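Local coordinates for protein putative oxidoreductase (Jannaschia sp., PDB 3C24) that is a putative oxidoreductase that probably binds an NADP-type dinucleotide in a Rossmann-fold domain, its substrate being unknown, at residues A[23-28]-A[52-57]; A[96-101]-A[170-175]. One frame throughout, in Å; residues are numbered along the deposited sequence.

Overall arrangement
From the N terminus, the chain passes through strand 13-17 into helix 22-33, continues through strand 37-41 and helix 45-53, and closes its first loop at interaction 1, where the turn after the second helix returns to the side of the first. Interaction 2 opens later, at the end of strand 96-99, and closes 68 intervening residues on, at the end of helix 160-172. The two are in series, neither nested nor crossed. Interaction 1 lays the turn that follows helix 45-53 against helix 22-33 within the probable Rossmann domain; interaction 2 fixes a later helix against the sheet. Ile27 of helix 22-33 joins them, packing on Leu100, Met172 and Trp173 while Ala25 and Thr28 meet 52-57.

Interaction 1. Residues A[23-28]-A[52-57]; sequences MGARIT and QGMGIP
Gly24 O is gripped twice by Thr28, the residue that meets Ile56 across the contact. Thr28 N gives Gly24 O the usual helical bond, and Thr28 OG1 adds a second to Gly24 O at 2.7 Å, arriving from 48° above the carbonyl plane; OG1 also bonds with Ala19 O, just ahead of the helix. This rotamer (chi1 -61°) leaves the methyl, CG2, anti to the backbone N and facing Ile56. CG2 of Thr28 lies 4.1 Å from CG2 of Ile56 and touches CD1 as well, so both branches of the isoleucine receive it. A serine here would probably keep the grip on Gly24 O but leave a gap beside the two Ile56 branches. One turn back, Ala25 is small enough to admit Met54, a selenomethionine, whose chain bends at chi3 (69°): SE rests 4.1 Å from Ala25 CB, and CE reaches to 3.6 Å from Ala25 O. Between Met54 and Ile56, Gly55 adopts positive phi in a Schellman motif that ends helix 45-53. Gly24 closes a GxGxxxG sequence at the start of helix 22-33, which, with the beta-alpha-beta order around it, is consistent with a Rossmann dinucleotide-binding fold.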
loop_
_atom_site.group_PDB
_atom_site.type_symbol
_atom_site.label_atom_id
_atom_site.label_comp_id
_atom_site.label_asym_id
_atom_site.label_seq_id
_atom_site.Cartn_x
_atom_site.Cartn_y
_atom_site.Cartn_z
HETATM N N MSE A 23 12.079 -11.009 -19.034
HETATM C CA MSE A 23 10.623 -11.066 -19.165
HETATM C C MSE A 23 10.274 -12.538 -19.497
HETATM O O MSE A 23 9.633 -13.290 -18.714
HETATM C CB MSE A 23 10.040 -10.105 -20.263
HETATM C CG MSE A 23 10.745 -8.707 -20.549
HETATM SE SE MSE A 23 9.622 -7.270 -21.429
HETATM C CE MSE A 23 8.038 -8.417 -21.744
ATOM N N GLY A 24 10.763 -12.951 -20.642
ATOM C CA GLY A 24 10.472 -14.263 -21.218
ATOM C C GLY A 24 10.696 -15.572 -20.528
ATOM O O GLY A 24 9.940 -16.495 -20.703
ATOM N N ALA A 25 11.775 -15.674 -19.787
ATOM C CA ALA A 25 12.176 -16.961 -19.250
ATOM C C ALA A 25 11.124 -17.590 -18.301
ATOM O O ALA A 25 10.828 -18.797 -18.355
ATOM C CB ALA A 25 13.579 -16.831 -18.592
ATOM N N ARG A 26 10.530 -16.763 -17.463
ATOM C CA ARG A 26 9.516 -17.248 -16.514
ATOM C C ARG A 26 8.300 -17.808 -17.230
ATOM O O ARG A 26 7.797 -18.866 -16.892
ATOM C CB ARG A 26 9.085 -16.140 -15.553
ATOM C CG ARG A 26 10.140 -15.772 -14.498
ATOM C CD ARG A 26 9.676 -14.474 -13.738
ATOM N N ILE A 27 7.816 -17.046 -18.197
ATOM C CA ILE A 27 6.629 -17.452 -18.965
ATOM C C ILE A 27 6.903 -18.659 -19.870
ATOM O O ILE A 27 6.043 -19.521 -20.072
ATOM C CB ILE A 27 5.934 -16.288 -19.727
ATOM C CG1 ILE A 27 6.806 -15.670 -20.798
ATOM C CG2 ILE A 27 5.391 -15.249 -18.764
ATOM C CD1 ILE A 27 6.142 -14.393 -21.401
ATOM N N THR A 28 8.128 -18.726 -20.387
ATOM C CA THR A 28 8.550 -19.824 -21.236
ATOM C C THR A 28 8.574 -21.114 -20.424
ATOM O O THR A 28 8.102 -22.165 -20.878
ATOM C CB THR A 28 9.912 -19.536 -21.890
ATOM O OG1 THR A 28 9.797 -18.355 -22.704
ATOM C CG2 THR A 28 10.369 -20.677 -22.724
ATOM N N GLN A 52 18.840 -22.921 -21.958
ATOM C CA GLN A 52 19.539 -24.205 -21.888
ATOM C C GLN A 52 19.682 -24.664 -20.444
ATOM O O GLN A 52 19.529 -25.840 -20.137
ATOM C CB GLN A 52 20.906 -24.136 -22.554
ATOM C CG GLN A 52 20.815 -24.214 -24.062
ATOM N N GLY A 53 19.948 -23.716 -19.562
ATOM C CA GLY A 53 20.182 -24.009 -18.145
ATOM C C GLY A 53 18.914 -24.492 -17.463
ATOM O O GLY A 53 18.951 -25.124 -16.405
HETATM N N MSE A 54 17.792 -24.185 -18.084
HETATM C CA MSE A 54 16.484 -24.556 -17.546
HETATM C C MSE A 54 15.971 -25.825 -18.226
HETATM O O MSE A 54 14.880 -26.309 -17.933
HETATM C CB MSE A 54 15.507 -23.411 -17.732
HETATM C CG MSE A 54 15.916 -22.194 -17.007
HETATM SE SE MSE A 54 14.925 -20.665 -17.765
HETATM C CE MSE A 54 13.321 -21.070 -17.214
ATOM N N GLY A 55 16.794 -26.357 -19.112
ATOM C CA GLY A 55 16.451 -27.547 -19.891
ATOM C C GLY A 55 15.403 -27.311 -20.962
ATOM O O GLY A 55 14.681 -28.220 -21.398
ATOM N N ILE A 56 15.299 -26.066 -21.391
ATOM C CA ILE A 56 14.333 -25.701 -22.434
ATOM C C ILE A 56 14.989 -25.657 -23.819
ATOM O O ILE A 56 15.987 -24.949 -24.023
ATOM C CB ILE A 56 13.645 -24.364 -22.111
ATOM C CG1 ILE A 56 12.895 -24.448 -20.760
ATOM C CG2 ILE A 56 12.697 -24.013 -23.240
ATOM C CD1 ILE A 56 12.465 -23.113 -20.156
ATOM N N PRO A 57 14.414 -26.378 -24.794
ATOM C CA PRO A 57 15.059 -26.387 -26.099
ATOM C C PRO A 57 14.937 -25.068 -26.818
ATOM O O PRO A 57 13.956 -24.349 -26.647
ATOM C CB PRO A 57 14.304 -27.467 -26.881
ATOM C CG PRO A 57 13.214 -27.918 -26.071
ATOM C CD PRO A 57 13.294 -27.332 -24.701
#

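Interaction 2. Residues A[96-101]-A[170-175]; sequences IVLILD and ETMWSP
Leu100 offers the bump of this contact: its CD2 methyl pushes into the notch formed where Met172 lies beside the indole of Trp173. CD2 of Leu100 lies 3.9 Å from CZ2 of Trp173 and about as near to CH2, so it meets the six-membered ring at its far end from the backbone, at a slant. One wall of the notch is that ring; the other is the end of Met172, a selenomethionine, whose CE comes to 4.0 Å from the same Leu100 CD2. Met172 takes up this place by a bend at chi3 (-60°), which turns CE away from the extended run of its chain. CE of Met172 and CD2 of Leu100 lie on the same side of the indole plane, and CB of Met172 rests over that face too, offset toward the rim, 4.3 Å above it. A flexible, thin residue suits this cleft, since it can follow both the flat ring and a branched neighbour. Leucine suits the bump because its fork holds a methyl well out from the backbone, and tryptophan the wall because its long, flat ring spans the gap to meet it.

Two residues back along strand 96-99, Leu98 presents CD1 to Met172 CE at 4.4 Å, a looser touch, while its side chain also packs on Ile168 and Cys169 of helix 160-172, the helix that carries Met172.

Two backbone oxygens bond to side chains outside the contact: Leu100 O to His122 ND1 and Trp173 O to Gln148 NE2. The side chain of Trp173 lies about 5 Å from a bound sulfate, probably from the crystallisation liquor. Where strand 96-99 and helix 160-172 run out into their following turns, the side chains that meet are apolar, so the pairing probably rests on shape and on burial of apolar surface, with no directed bond to fix its angle; the partly exposed Leu100 and Trp173 keep it from being a sealed core.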
loop_
_atom_site.group_PDB
_atom_site.type_symbol
_atom_site.label_atom_id
_atom_site.label_comp_id
_atom_site.label_asym_id
_atom_site.label_seq_id
_atom_site.Cartn_x
_atom_site.Cartn_y
_atom_site.Cartn_z
ATOM N N ILE A 96 -2.818 -15.951 -33.423
ATOM C CA ILE A 96 -3.081 -15.049 -32.306
ATOM C C ILE A 96 -1.742 -14.432 -31.891
ATOM O O ILE A 96 -0.844 -15.123 -31.488
ATOM C CB ILE A 96 -3.676 -15.771 -31.097
ATOM C CG1 ILE A 96 -5.069 -16.281 -31.401
ATOM C CG2 ILE A 96 -3.785 -14.851 -29.881
ATOM C CD1 ILE A 96 -5.531 -17.462 -30.418
ATOM N N VAL A 97 -1.622 -13.138 -32.110
ATOM C CA VAL A 97 -0.462 -12.329 -31.683
ATOM C C VAL A 97 -0.832 -11.743 -30.318
ATOM O O VAL A 97 -1.806 -10.941 -30.170
ATOM C CB VAL A 97 -0.152 -11.238 -32.695
ATOM C CG1 VAL A 97 0.951 -10.315 -32.144
ATOM C CG2 VAL A 97 0.223 -11.885 -34.075
ATOM N N LEU A 98 -0.076 -12.181 -29.310
ATOM C CA LEU A 98 -0.378 -11.896 -27.928
ATOM C C LEU A 98 0.610 -10.898 -27.333
ATOM O O LEU A 98 1.819 -11.116 -27.287
ATOM C CB LEU A 98 -0.434 -13.220 -27.170
ATOM C CG LEU A 98 -1.340 -13.345 -25.944
ATOM C CD1 LEU A 98 -1.431 -14.819 -25.464
ATOM C CD2 LEU A 98 -0.872 -12.410 -24.864
ATOM N N ILE A 99 0.024 -9.772 -26.963
ATOM C CA ILE A 99 0.756 -8.625 -26.388
ATOM C C ILE A 99 0.491 -8.574 -24.890
ATOM O O ILE A 99 -0.621 -8.789 -24.422
ATOM C CB ILE A 99 0.423 -7.257 -27.074
ATOM C CG1 ILE A 99 0.249 -7.356 -28.600
ATOM C CG2 ILE A 99 1.502 -6.244 -26.770
ATOM C CD1 ILE A 99 -1.224 -7.485 -29.083
ATOM N N LEU A 100 1.547 -8.289 -24.146
ATOM C CA LEU A 100 1.507 -8.360 -22.693
ATOM C C LEU A 100 1.300 -7.020 -21.999
ATOM O O LEU A 100 1.532 -6.899 -20.781
ATOM C CB LEU A 100 2.817 -9.010 -22.202
ATOM C CG LEU A 100 3.181 -10.382 -22.809
ATOM C CD1 LEU A 100 4.455 -11.038 -22.178
ATOM C CD2 LEU A 100 1.976 -11.317 -22.722
ATOM N N ASP A 101 0.942 -6.009 -22.772
ATOM C CA ASP A 101 0.740 -4.661 -22.284
ATOM C C ASP A 101 -0.071 -3.888 -23.303
ATOM O O ASP A 101 0.135 -4.017 -24.505
ATOM C CB ASP A 101 2.095 -3.983 -22.045
ATOM C CG ASP A 101 1.971 -2.695 -21.235
ATOM O OD1 ASP A 101 1.377 -1.687 -21.700
ATOM O OD2 ASP A 101 2.504 -2.670 -20.116
ATOM N N GLU A 170 -3.442 -17.517 -18.647
ATOM C CA GLU A 170 -3.659 -18.220 -17.367
ATOM C C GLU A 170 -2.550 -19.248 -17.096
ATOM O O GLU A 170 -2.161 -19.533 -15.930
ATOM C CB GLU A 170 -5.019 -18.876 -17.352
ATOM C CG GLU A 170 -6.153 -17.909 -17.154
ATOM C CD GLU A 170 -7.516 -18.497 -17.499
ATOM O OE1 GLU A 170 -7.586 -19.712 -17.738
ATOM O OE2 GLU A 170 -8.502 -17.733 -17.544
ATOM N N THR A 171 -1.983 -19.752 -18.180
ATOM C CA THR A 171 -0.878 -20.713 -18.103
ATOM C C THR A 171 0.412 -19.950 -17.800
ATOM O O THR A 171 1.182 -20.335 -16.916
ATOM C CB THR A 171 -0.686 -21.471 -19.414
ATOM O OG1 THR A 171 -1.929 -22.047 -19.800
ATOM C CG2 THR A 171 0.461 -22.510 -19.302
HETATM N N MSE A 172 0.636 -18.834 -18.505
HETATM C CA MSE A 172 1.867 -18.056 -18.317
HETATM C C MSE A 172 2.020 -17.421 -16.949
HETATM O O MSE A 172 3.162 -17.272 -16.432
HETATM C CB MSE A 172 2.005 -16.978 -19.400
HETATM C CG MSE A 172 2.142 -17.552 -20.754
HETATM SE SE MSE A 172 2.494 -16.084 -22.050
HETATM C CE MSE A 172 0.949 -15.069 -21.822
ATOM N N TRP A 173 0.881 -17.095 -16.354
ATOM C CA TRP A 173 0.855 -16.314 -15.121
ATOM C C TRP A 173 0.237 -17.028 -13.945
ATOM O O TRP A 173 -0.144 -16.398 -12.950
ATOM C CB TRP A 173 0.129 -14.978 -15.362
ATOM C CG TRP A 173 0.869 -14.082 -16.329
ATOM C CD1 TRP A 173 2.184 -13.909 -16.386
ATOM C CD2 TRP A 173 0.291 -13.186 -17.303
ATOM N NE1 TRP A 173 2.508 -12.998 -17.360
ATOM C CE2 TRP A 173 1.361 -12.538 -17.938
ATOM C CE3 TRP A 173 -1.017 -12.889 -17.708
ATOM C CZ2 TRP A 173 1.178 -11.609 -18.954
ATOM C CZ3 TRP A 173 -1.206 -11.943 -18.726
ATOM C CH2 TRP A 173 -0.100 -11.324 -19.338
ATOM N N SER A 174 0.167 -18.360 -14.064
ATOM C CA SER A 174 -0.397 -19.221 -12.999
ATOM C C SER A 174 0.383 -19.042 -11.702
ATOM O O SER A 174 1.577 -18.889 -11.740
ATOM C CB SER A 174 -0.408 -20.703 -13.376
ATOM O OG SER A 174 0.905 -21.183 -13.497
ATOM N N PRO A 175 -0.294 -19.166 -10.554
ATOM C CA PRO A 175 -1.714 -19.494 -10.458
ATOM C C PRO A 175 -2.602 -18.286 -10.548
ATOM O O PRO A 175 -2.355 -17.270 -9.908
ATOM C CB PRO A 175 -1.818 -20.180 -9.077
ATOM C CG PRO A 175 -0.710 -19.610 -8.304
ATOM C CD PRO A 175 0.408 -19.399 -9.272
#